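Local coordinates for tudor and KH domain-containing protein homolog (Bombyx mori, PDB 5VQH), which binds symmetrically dimethylated Piwi proteins through its Tudor domain and takes part in primary piRNA biogenesis, which silences transposons in the male germline, at residues L51-R65 against A80-A92. Numbering follows the deposited sequence.
Sequences LVAHMTEYYSKKENR and AAVFRHDGRWYRA. With 2MR (n3, n4-dimethylarginine), chain C.
Thr56 OG1 receives the backbone N-H of Trp89 in a nearly straight bond (N to OG1 3.1 Å, 164°). This bond ties helix 43-59 to strand 89-98 of the Tudor barrel, within the extended Tudor domain. Segments 51-59 and 89-92 run at 110° to each other, with Trp89 as the main wedge. Tyr59 CB sits over one face of the indole, 3.4 Å from Trp89 CD2, and Val82 CG2 covers the opposite face. The tyrosine ring leans obliquely on the six-membered ring and takes Ala80 CB on one face in a CH-pi contact, 3.8 Å from its centroid; its OH is hydrogen-bonded to Glu129 O and Arg131 N. Beside Trp89, the bend at chi3 (55°) turns Met55 CE toward the backbone of Tyr90, while SD touches Arg91 CG. At the end of the contact, Leu51 CD2 lies over the Arg91 guanidinium, which is salt-bridged to Asp115 and hydrogen-bonded to the backbone carbonyls of Leu134 and Leu137.

Both methyls of Val52 press on Tyr90 CE1, and CG1 also lies near Arg88 CD. The helix thereby backs the dimethylarginine pocket, where the guanidinium of the ligand covers a face of the Tyr90 ring and one of Phe83. Tyr90 is positioned by its OH, which donates to the syn lone pair of Asp86 OD1 at 2.6 Å; Arg88 NH1 reaches that same oxygen from above the carboxylate plane, a salt bridge of 2.8 Å.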
ATOM      1  N   LEU A  51     -14.683   8.476  -1.872  1.00 36.54           N
ATOM      2  CA  LEU A  51     -14.251   8.722  -0.507  1.00 35.24           C
ATOM      3  C   LEU A  51     -13.118   9.755  -0.434  1.00 32.25           C
ATOM      4  O   LEU A  51     -13.113  10.604   0.443  1.00 36.22           O
ATOM      5  CB  LEU A  51     -13.855   7.414   0.164  1.00 35.43           C
ATOM      6  CG  LEU A  51     -13.349   7.487   1.605  1.00 37.95           C
ATOM      7  CD1 LEU A  51     -14.379   8.147   2.489  1.00 41.30           C
ATOM      8  CD2 LEU A  51     -13.012   6.113   2.160  1.00 40.58           C
ATOM      9  N   VAL A  52     -12.170   9.699  -1.347  1.00 29.99           N
ATOM     10  CA  VAL A  52     -11.066  10.656  -1.342  1.00 31.38           C
ATOM     11  C   VAL A  52     -11.597  12.057  -1.577  1.00 32.66           C
ATOM     12  O   VAL A  52     -11.182  12.994  -0.927  1.00 32.46           O
ATOM     13  CB  VAL A  52     -10.013  10.343  -2.433  1.00 31.85           C
ATOM     14  CG1 VAL A  52      -8.939  11.412  -2.498  1.00 31.84           C
ATOM     15  CG2 VAL A  52      -9.338   9.019  -2.155  1.00 34.74           C
ATOM     16  N   ALA A  53     -12.481  12.192  -2.554  1.00 34.55           N
ATOM     17  CA  ALA A  53     -13.118  13.462  -2.885  1.00 35.75           C
ATOM     18  C   ALA A  53     -13.917  13.997  -1.722  1.00 36.70           C
ATOM     19  O   ALA A  53     -13.892  15.172  -1.417  1.00 40.95           O
ATOM     20  CB  ALA A  53     -14.062  13.273  -4.060  1.00 36.00           C
ATOM     21  N   HIS A  54     -14.665  13.136  -1.083  1.00 37.65           N
ATOM     22  CA  HIS A  54     -15.428  13.572   0.064  1.00 41.97           C
ATOM     23  C   HIS A  54     -14.514  14.015   1.228  1.00 39.55           C
ATOM     24  O   HIS A  54     -14.687  15.106   1.794  1.00 38.06           O
ATOM     25  CB  HIS A  54     -16.359  12.449   0.489  1.00 48.86           C
ATOM     26  CG  HIS A  54     -17.283  12.828   1.588  1.00 61.03           C
ATOM     27  ND1 HIS A  54     -17.944  11.893   2.352  1.00 70.65           N
ATOM     28  CD2 HIS A  54     -17.656  14.040   2.064  1.00 70.60           C
ATOM     29  CE1 HIS A  54     -18.701  12.512   3.241  1.00 77.04           C
ATOM     30  NE2 HIS A  54     -18.538  13.816   3.094  1.00 76.74           N
ATOM     31  N   MET A  55     -13.532  13.180   1.569  1.00 34.07           N
ATOM     32  CA  MET A  55     -12.658  13.497   2.664  1.00 31.55           C
ATOM     33  C   MET A  55     -11.951  14.776   2.330  1.00 31.64           C
ATOM     34  O   MET A  55     -11.781  15.662   3.170  1.00 30.98           O
ATOM     35  CB  MET A  55     -11.660  12.378   2.902  1.00 31.42           C
ATOM     36  CG  MET A  55     -12.286  11.180   3.575  1.00 31.41           C
ATOM     37  SD  MET A  55     -11.160   9.818   3.954  1.00 31.98           S
ATOM     38  CE  MET A  55      -9.892  10.638   4.921  1.00 34.72           C
ATOM     39  N   THR A  56     -11.566  14.900   1.083  1.00 31.38           N
ATOM     40  CA  THR A  56     -10.824  16.062   0.701  1.00 36.75           C
ATOM     41  C   THR A  56     -11.667  17.342   0.728  1.00 40.91           C
ATOM     42  O   THR A  56     -11.157  18.372   1.169  1.00 44.70           O
ATOM     43  CB  THR A  56     -10.124  15.878  -0.647  1.00 34.85           C
ATOM     44  OG1 THR A  56      -9.420  14.649  -0.613  1.00 34.31           O
ATOM     45  CG2 THR A  56      -9.104  16.980  -0.892  1.00 33.81           C
ATOM     46  N   GLU A  57     -12.926  17.303   0.284  1.00 41.65           N
ATOM     47  CA  GLU A  57     -13.766  18.511   0.355  1.00 42.36           C
ATOM     48  C   GLU A  57     -13.957  18.877   1.848  1.00 41.03           C
ATOM     49  O   GLU A  57     -13.877  20.040   2.241  1.00 43.49           O
ATOM     50  CB  GLU A  57     -15.123  18.329  -0.370  1.00 40.68           C
ATOM     51  N   TYR A  58     -14.156  17.861   2.673  1.00 38.35           N
ATOM     52  CA  TYR A  58     -14.525  18.051   4.073  1.00 36.65           C
ATOM     53  C   TYR A  58     -13.353  18.588   4.909  1.00 35.00           C
ATOM     54  O   TYR A  58     -13.441  19.672   5.511  1.00 30.82           O
ATOM     55  CB  TYR A  58     -15.034  16.730   4.628  1.00 35.94           C
ATOM     56  CG  TYR A  58     -15.499  16.786   6.040  1.00 35.63           C
ATOM     57  CD1 TYR A  58     -16.716  17.331   6.364  1.00 37.31           C
ATOM     58  CD2 TYR A  58     -14.720  16.265   7.066  1.00 37.27           C
ATOM     59  CE1 TYR A  58     -17.157  17.383   7.686  1.00 39.70           C
ATOM     60  CE2 TYR A  58     -15.138  16.313   8.393  1.00 36.96           C
ATOM     61  CZ  TYR A  58     -16.360  16.874   8.708  1.00 38.80           C
ATOM     62  OH  TYR A  58     -16.778  16.920  10.017  1.00 35.71           O
ATOM     63  N   TYR A  59     -12.257  17.842   4.930  1.00 33.66           N
ATOM     64  CA  TYR A  59     -11.098  18.226   5.750  1.00 34.80           C
ATOM     65  C   TYR A  59     -10.361  19.467   5.180  1.00 33.07           C
ATOM     66  O   TYR A  59      -9.416  19.972   5.758  1.00 31.74           O
ATOM     67  CB  TYR A  59     -10.142  17.033   5.961  1.00 31.58           C
ATOM     68  CG  TYR A  59     -10.695  15.968   6.914  1.00 32.28           C
ATOM     69  CD1 TYR A  59     -10.724  16.177   8.281  1.00 33.39           C
ATOM     70  CD2 TYR A  59     -11.150  14.733   6.449  1.00 32.10           C
ATOM     71  CE1 TYR A  59     -11.191  15.210   9.150  1.00 31.22           C
ATOM     72  CE2 TYR A  59     -11.636  13.776   7.308  1.00 30.62           C
ATOM     73  CZ  TYR A  59     -11.655  14.018   8.665  1.00 33.22           C
ATOM     74  OH  TYR A  59     -12.151  13.066   9.563  1.00 34.00           O
ATOM     75  N   SER A  60     -10.816  19.971   4.056  1.00 34.57           N
ATOM     76  CA  SER A  60     -10.181  21.138   3.474  1.00 39.17           C
ATOM     77  C   SER A  60     -10.792  22.404   4.045  1.00 40.22           C
ATOM     78  O   SER A  60     -10.285  23.493   3.807  1.00 37.01           O
ATOM     79  CB  SER A  60     -10.303  21.116   1.944  1.00 41.77           C
ATOM     80  OG  SER A  60      -9.354  20.200   1.397  1.00 40.81           O
ATOM     81  N   LYS A  61     -11.863  22.259   4.809  1.00 40.36           N
ATOM     82  CA  LYS A  61     -12.391  23.366   5.567  1.00 43.86           C
ATOM     83  C   LYS A  61     -11.909  23.379   6.997  1.00 43.28           C
ATOM     84  O   LYS A  61     -12.049  22.385   7.719  1.00 39.15           O
ATOM     85  CB  LYS A  61     -13.898  23.291   5.631  1.00 52.78           C
ATOM     86  CG  LYS A  61     -14.592  23.390   4.296  1.00 58.06           C
ATOM     87  CD  LYS A  61     -16.073  23.095   4.503  1.00 64.01           C
ATOM     88  CE  LYS A  61     -16.856  23.214   3.208  1.00 68.57           C
ATOM     89  NZ  LYS A  61     -16.079  22.737   2.030  1.00 72.46           N
ATOM     90  N   LYS A  62     -11.437  24.558   7.419  1.00 46.88           N
ATOM     91  CA  LYS A  62     -11.003  24.831   8.792  1.00 46.86           C
ATOM     92  C   LYS A  62     -12.044  24.429   9.831  1.00 46.11           C
ATOM     93  O   LYS A  62     -11.720  23.757  10.817  1.00 53.57           O
ATOM     94  CB  LYS A  62     -10.641  26.328   8.965  1.00 46.84           C
ATOM     95  N   GLU A  63     -13.288  24.836   9.631  1.00 45.69           N
ATOM     96  CA  GLU A  63     -14.337  24.508  10.604  1.00 48.98           C
ATOM     97  C   GLU A  63     -14.316  23.013  10.927  1.00 46.01           C
ATOM     98  O   GLU A  63     -14.442  22.619  12.073  1.00 43.42           O
ATOM     99  CB  GLU A  63     -15.733  24.901  10.091  1.00 57.11           C
ATOM    100  CG  GLU A  63     -15.835  26.312   9.509  1.00 64.68           C
ATOM    101  CD  GLU A  63     -15.555  26.375   7.998  1.00 68.04           C
ATOM    102  OE1 GLU A  63     -16.458  26.022   7.184  1.00 65.10           O
ATOM    103  OE2 GLU A  63     -14.427  26.794   7.634  1.00 67.20           O
ATOM    104  N   ASN A  64     -14.155  22.191   9.891  1.00 46.78           N
ATOM    105  CA  ASN A  64     -14.199  20.736  10.022  1.00 45.96           C
ATOM    106  C   ASN A  64     -12.938  20.174  10.633  1.00 44.77           C
ATOM    107  O   ASN A  64     -13.002  19.312  11.502  1.00 42.03           O
ATOM    108  CB  ASN A  64     -14.454  20.079   8.668  1.00 47.29           C
ATOM    109  CG  ASN A  64     -15.851  20.363   8.144  1.00 49.20           C
ATOM    110  OD1 ASN A  64     -16.726  20.809   8.891  1.00 44.14           O
ATOM    111  ND2 ASN A  64     -16.069  20.094   6.859  1.00 49.93           N
ATOM    112  N   ARG A  65     -11.784  20.662  10.208  1.00 44.12           N
ATOM    113  CA  ARG A  65     -10.574  20.298  10.924  1.00 48.11           C
ATOM    114  C   ARG A  65     -10.684  20.540  12.464  1.00 48.30           C
ATOM    115  O   ARG A  65     -10.359  19.668  13.264  1.00 47.78           O
ATOM    116  CB  ARG A  65      -9.386  21.023  10.308  1.00 49.14           C
ATOM    117  CG  ARG A  65      -9.018  20.489   8.932  1.00 47.37           C
ATOM    118  CD  ARG A  65      -7.610  20.891   8.575  1.00 47.49           C
ATOM    119  NE  ARG A  65      -7.494  22.352   8.530  1.00 49.97           N
ATOM    120  CZ  ARG A  65      -7.824  23.116   7.487  1.00 47.95           C
ATOM    121  NH1 ARG A  65      -8.293  22.572   6.366  1.00 46.83           N
ATOM    122  NH2 ARG A  65      -7.713  24.436   7.576  1.00 46.35           N
ATOM    123  N   ALA A  80      -7.064  10.961   9.654  1.00 27.65           N
ATOM    124  CA  ALA A  80      -7.137  11.610   8.372  1.00 28.67           C
ATOM    125  C   ALA A  80      -5.799  12.277   8.154  1.00 32.69           C
ATOM    126  O   ALA A  80      -5.298  12.903   9.090  1.00 36.94           O
ATOM    127  CB  ALA A  80      -8.253  12.630   8.369  1.00 26.67           C
ATOM    128  N   ALA A  81      -5.220  12.154   6.952  1.00 31.57           N
ATOM    129  CA  ALA A  81      -3.899  12.733   6.670  1.00 32.42           C
ATOM    130  C   ALA A  81      -3.746  13.200   5.233  1.00 33.17           C
ATOM    131  O   ALA A  81      -4.127  12.514   4.305  1.00 33.93           O
ATOM    132  CB  ALA A  81      -2.792  11.728   6.971  1.00 32.05           C
ATOM    133  N   VAL A  82      -3.132  14.351   5.059  1.00 31.87           N
ATOM    134  CA  VAL A  82      -2.857  14.838   3.745  1.00 34.78           C
ATOM    135  C   VAL A  82      -1.713  14.016   3.193  1.00 31.64           C
ATOM    136  O   VAL A  82      -0.897  13.546   3.927  1.00 29.82           O
ATOM    137  CB  VAL A  82      -2.483  16.330   3.785  1.00 39.14           C
ATOM    138  CG1 VAL A  82      -1.876  16.776   2.460  1.00 38.26           C
ATOM    139  CG2 VAL A  82      -3.708  17.173   4.185  1.00 37.06           C
ATOM    140  N   PHE A  83      -1.718  13.813   1.893  1.00 31.69           N
ATOM    141  CA  PHE A  83      -0.613  13.218   1.168  1.00 33.90           C
ATOM    142  C   PHE A  83       0.142  14.375   0.529  1.00 37.50           C
ATOM    143  O   PHE A  83      -0.436  15.150  -0.215  1.00 37.81           O
ATOM    144  CB  PHE A  83      -1.182  12.328   0.101  1.00 31.74           C
ATOM    145  CG  PHE A  83      -0.176  11.630  -0.751  1.00 31.60           C
ATOM    146  CD1 PHE A  83       0.856  10.898  -0.195  1.00 30.83           C
ATOM    147  CD2 PHE A  83      -0.334  11.610  -2.138  1.00 33.20           C
ATOM    148  CE1 PHE A  83       1.747  10.178  -0.998  1.00 30.31           C
ATOM    149  CE2 PHE A  83       0.552  10.902  -2.938  1.00 34.44           C
ATOM    150  CZ  PHE A  83       1.601  10.174  -2.359  1.00 30.58           C
ATOM    151  N   ARG A  84       1.425  14.513   0.840  1.00 44.48           N
ATOM    152  CA  ARG A  84       2.151  15.716   0.436  1.00 51.38           C
ATOM    153  C   ARG A  84       2.175  15.941  -1.078  1.00 49.29           C
ATOM    154  O   ARG A  84       2.109  17.072  -1.513  1.00 48.88           O
ATOM    155  CB  ARG A  84       3.574  15.724   1.006  1.00 57.77           C
ATOM    156  CG  ARG A  84       4.545  14.707   0.414  1.00 65.58           C
ATOM    157  CD  ARG A  84       5.842  14.751   1.222  1.00 71.49           C
ATOM    158  NE  ARG A  84       6.929  13.890   0.722  1.00 76.53           N
ATOM    159  CZ  ARG A  84       7.891  14.266  -0.131  1.00 75.51           C
ATOM    160  NH1 ARG A  84       7.916  15.494  -0.650  1.00 76.50           N
ATOM    161  NH2 ARG A  84       8.834  13.395  -0.488  1.00 72.70           N
ATOM    162  N   HIS A  85       2.238  14.882  -1.874  1.00 50.04           N
ATOM    163  CA  HIS A  85       2.324  15.053  -3.331  1.00 53.91           C
ATOM    164  C   HIS A  85       1.070  15.512  -4.061  1.00 49.00           C
ATOM    165  O   HIS A  85       1.200  15.951  -5.189  1.00 53.73           O
ATOM    166  CB  HIS A  85       2.852  13.794  -4.008  1.00 61.16           C
ATOM    167  CG  HIS A  85       4.235  13.435  -3.580  1.00 69.27           C
ATOM    168  ND1 HIS A  85       4.626  12.136  -3.335  1.00 72.89           N
ATOM    169  CD2 HIS A  85       5.317  14.210  -3.324  1.00 76.35           C
ATOM    170  CE1 HIS A  85       5.895  12.121  -2.966  1.00 75.99           C
ATOM    171  NE2 HIS A  85       6.335  13.367  -2.945  1.00 79.54           N
ATOM    172  N   ASP A  86      -0.121  15.423  -3.467  1.00 43.31           N
ATOM    173  CA  ASP A  86      -1.312  16.012  -4.110  1.00 42.46           C
ATOM    174  C   ASP A  86      -2.169  16.912  -3.231  1.00 43.44           C
ATOM    175  O   ASP A  86      -3.149  17.496  -3.707  1.00 44.02           O
ATOM    176  CB  ASP A  86      -2.197  14.940  -4.746  1.00 44.32           C
ATOM    177  CG  ASP A  86      -2.803  13.972  -3.736  1.00 43.99           C
ATOM    178  OD1 ASP A  86      -3.476  13.033  -4.193  1.00 39.68           O
ATOM    179  OD2 ASP A  86      -2.628  14.133  -2.505  1.00 43.17           O
ATOM    180  N   GLY A  87      -1.819  17.033  -1.958  1.00 42.23           N
ATOM    181  CA  GLY A  87      -2.621  17.826  -1.038  1.00 40.49           C
ATOM    182  C   GLY A  87      -4.027  17.318  -0.774  1.00 39.60           C
ATOM    183  O   GLY A  87      -4.841  18.065  -0.319  1.00 38.88           O
ATOM    184  N   ARG A  88      -4.321  16.050  -1.039  1.00 41.07           N
ATOM    185  CA  ARG A  88      -5.646  15.477  -0.721  1.00 40.94           C
ATOM    186  C   ARG A  88      -5.627  14.629   0.576  1.00 39.91           C
ATOM    187  O   ARG A  88      -4.556  14.227   1.068  1.00 37.60           O
ATOM    188  CB  ARG A  88      -6.151  14.632  -1.903  1.00 45.80           C
ATOM    189  CG  ARG A  88      -6.243  15.371  -3.237  1.00 49.61           C
ATOM    190  CD  ARG A  88      -6.842  14.488  -4.313  1.00 54.75           C
ATOM    191  NE  ARG A  88      -6.834  15.090  -5.657  1.00 62.51           N
ATOM    192  CZ  ARG A  88      -5.895  14.893  -6.593  1.00 64.92           C
ATOM    193  NH1 ARG A  88      -4.825  14.133  -6.361  1.00 64.66           N
ATOM    194  NH2 ARG A  88      -6.017  15.470  -7.784  1.00 63.66           N
ATOM    195  N   TRP A  89      -6.811  14.364   1.124  1.00 36.56           N
ATOM    196  CA  TRP A  89      -6.937  13.694   2.419  1.00 34.25           C
ATOM    197  C   TRP A  89      -7.191  12.205   2.270  1.00 35.87           C
ATOM    198  O   TRP A  89      -8.006  11.761   1.440  1.00 35.53           O
ATOM    199  CB  TRP A  89      -8.053  14.341   3.270  1.00 36.13           C
ATOM    200  CG  TRP A  89      -7.657  15.710   3.785  1.00 35.75           C
ATOM    201  CD1 TRP A  89      -7.746  16.894   3.118  1.00 38.25           C
ATOM    202  CD2 TRP A  89      -7.054  16.012   5.038  1.00 35.43           C
ATOM    203  NE1 TRP A  89      -7.256  17.923   3.886  1.00 36.70           N
ATOM    204  CE2 TRP A  89      -6.824  17.406   5.072  1.00 35.52           C
ATOM    205  CE3 TRP A  89      -6.692  15.247   6.144  1.00 33.87           C
ATOM    206  CZ2 TRP A  89      -6.248  18.032   6.148  1.00 31.82           C
ATOM    207  CZ3 TRP A  89      -6.134  15.876   7.201  1.00 33.29           C
ATOM    208  CH2 TRP A  89      -5.915  17.261   7.199  1.00 31.23           C
ATOM    209  N   TYR A  90      -6.512  11.435   3.121  1.00 33.67           N
ATOM    210  CA  TYR A  90      -6.498   9.979   3.034  1.00 29.64           C
ATOM    211  C   TYR A  90      -6.596   9.354   4.434  1.00 29.05           C
ATOM    212  O   TYR A  90      -6.367   9.993   5.471  1.00 30.06           O
ATOM    213  CB  TYR A  90      -5.232   9.522   2.294  1.00 28.48           C
ATOM    214  CG  TYR A  90      -5.172  10.019   0.872  1.00 29.83           C
ATOM    215  CD1 TYR A  90      -5.845   9.356  -0.126  1.00 32.01           C
ATOM    216  CD2 TYR A  90      -4.466  11.169   0.522  1.00 30.09           C
ATOM    217  CE1 TYR A  90      -5.822   9.804  -1.436  1.00 31.27           C
ATOM    218  CE2 TYR A  90      -4.443  11.635  -0.790  1.00 29.02           C
ATOM    219  CZ  TYR A  90      -5.124  10.931  -1.773  1.00 30.19           C
ATOM    220  OH  TYR A  90      -5.158  11.315  -3.110  1.00 28.60           O
ATOM    221  N   ARG A  91      -6.974   8.097   4.451  1.00 27.29           N
ATOM    222  CA  ARG A  91      -7.024   7.345   5.654  1.00 27.05           C
ATOM    223  C   ARG A  91      -5.655   6.736   5.792  1.00 28.63           C
ATOM    224  O   ARG A  91      -5.165   6.077   4.852  1.00 31.34           O
ATOM    225  CB  ARG A  91      -8.074   6.244   5.567  1.00 26.54           C
ATOM    226  CG  ARG A  91      -9.456   6.749   5.245  1.00 27.64           C
ATOM    227  CD  ARG A  91     -10.547   5.668   5.267  1.00 28.59           C
ATOM    228  NE  ARG A  91     -10.401   4.558   4.325  1.00 27.14           N
ATOM    229  CZ  ARG A  91     -11.234   3.513   4.265  1.00 26.41           C
ATOM    230  NH1 ARG A  91     -12.282   3.419   5.094  1.00 26.90           N
ATOM    231  NH2 ARG A  91     -11.022   2.538   3.398  1.00 24.06           N
ATOM    232  N   ALA A  92      -5.044   6.939   6.959  1.00 27.50           N
ATOM    233  CA  ALA A  92      -3.725   6.406   7.232  1.00 26.93           C
ATOM    234  C   ALA A  92      -3.661   5.871   8.654  1.00 29.83           C
ATOM    235  O   ALA A  92      -4.442   6.275   9.512  1.00 28.79           O
ATOM    236  CB  ALA A  92      -2.718   7.497   7.057  1.00 25.96           C
TER
HETATM  237  N   2MR C 501      -3.163  10.779  -8.024  1.00 78.06           N
HETATM  238  CA  2MR C 501      -2.504  11.439  -6.882  1.00 77.09           C
HETATM  239  CB  2MR C 501      -2.276  10.413  -5.777  1.00 68.19           C
HETATM  240  CG  2MR C 501      -3.514   9.572  -5.471  1.00 60.15           C
HETATM  241  CD  2MR C 501      -3.352   9.062  -4.052  1.00 50.43           C
HETATM  242  NE  2MR C 501      -2.216   8.175  -3.993  1.00 43.78           N
HETATM  243  CZ  2MR C 501      -1.720   7.793  -2.838  1.00 42.11           C
HETATM  244  NH1 2MR C 501      -2.236   8.248  -1.792  1.00 39.95           N
HETATM  245  CQ1 2MR C 501      -1.832   7.932  -0.439  1.00 41.64           C
HETATM  246  NH2 2MR C 501      -0.687   6.952  -2.776  1.00 44.60           N
HETATM  247  CQ2 2MR C 501      -0.019   6.405  -3.948  1.00 41.09           C
HETATM  248  C   2MR C 501      -1.172  12.112  -7.182  1.00 79.86           C
HETATM  249  O   2MR C 501      -0.391  12.469  -6.279  1.00 72.29           O
HETATM  250  OXT 2MR C 501      -0.811  12.344  -8.340  1.00 89.55           O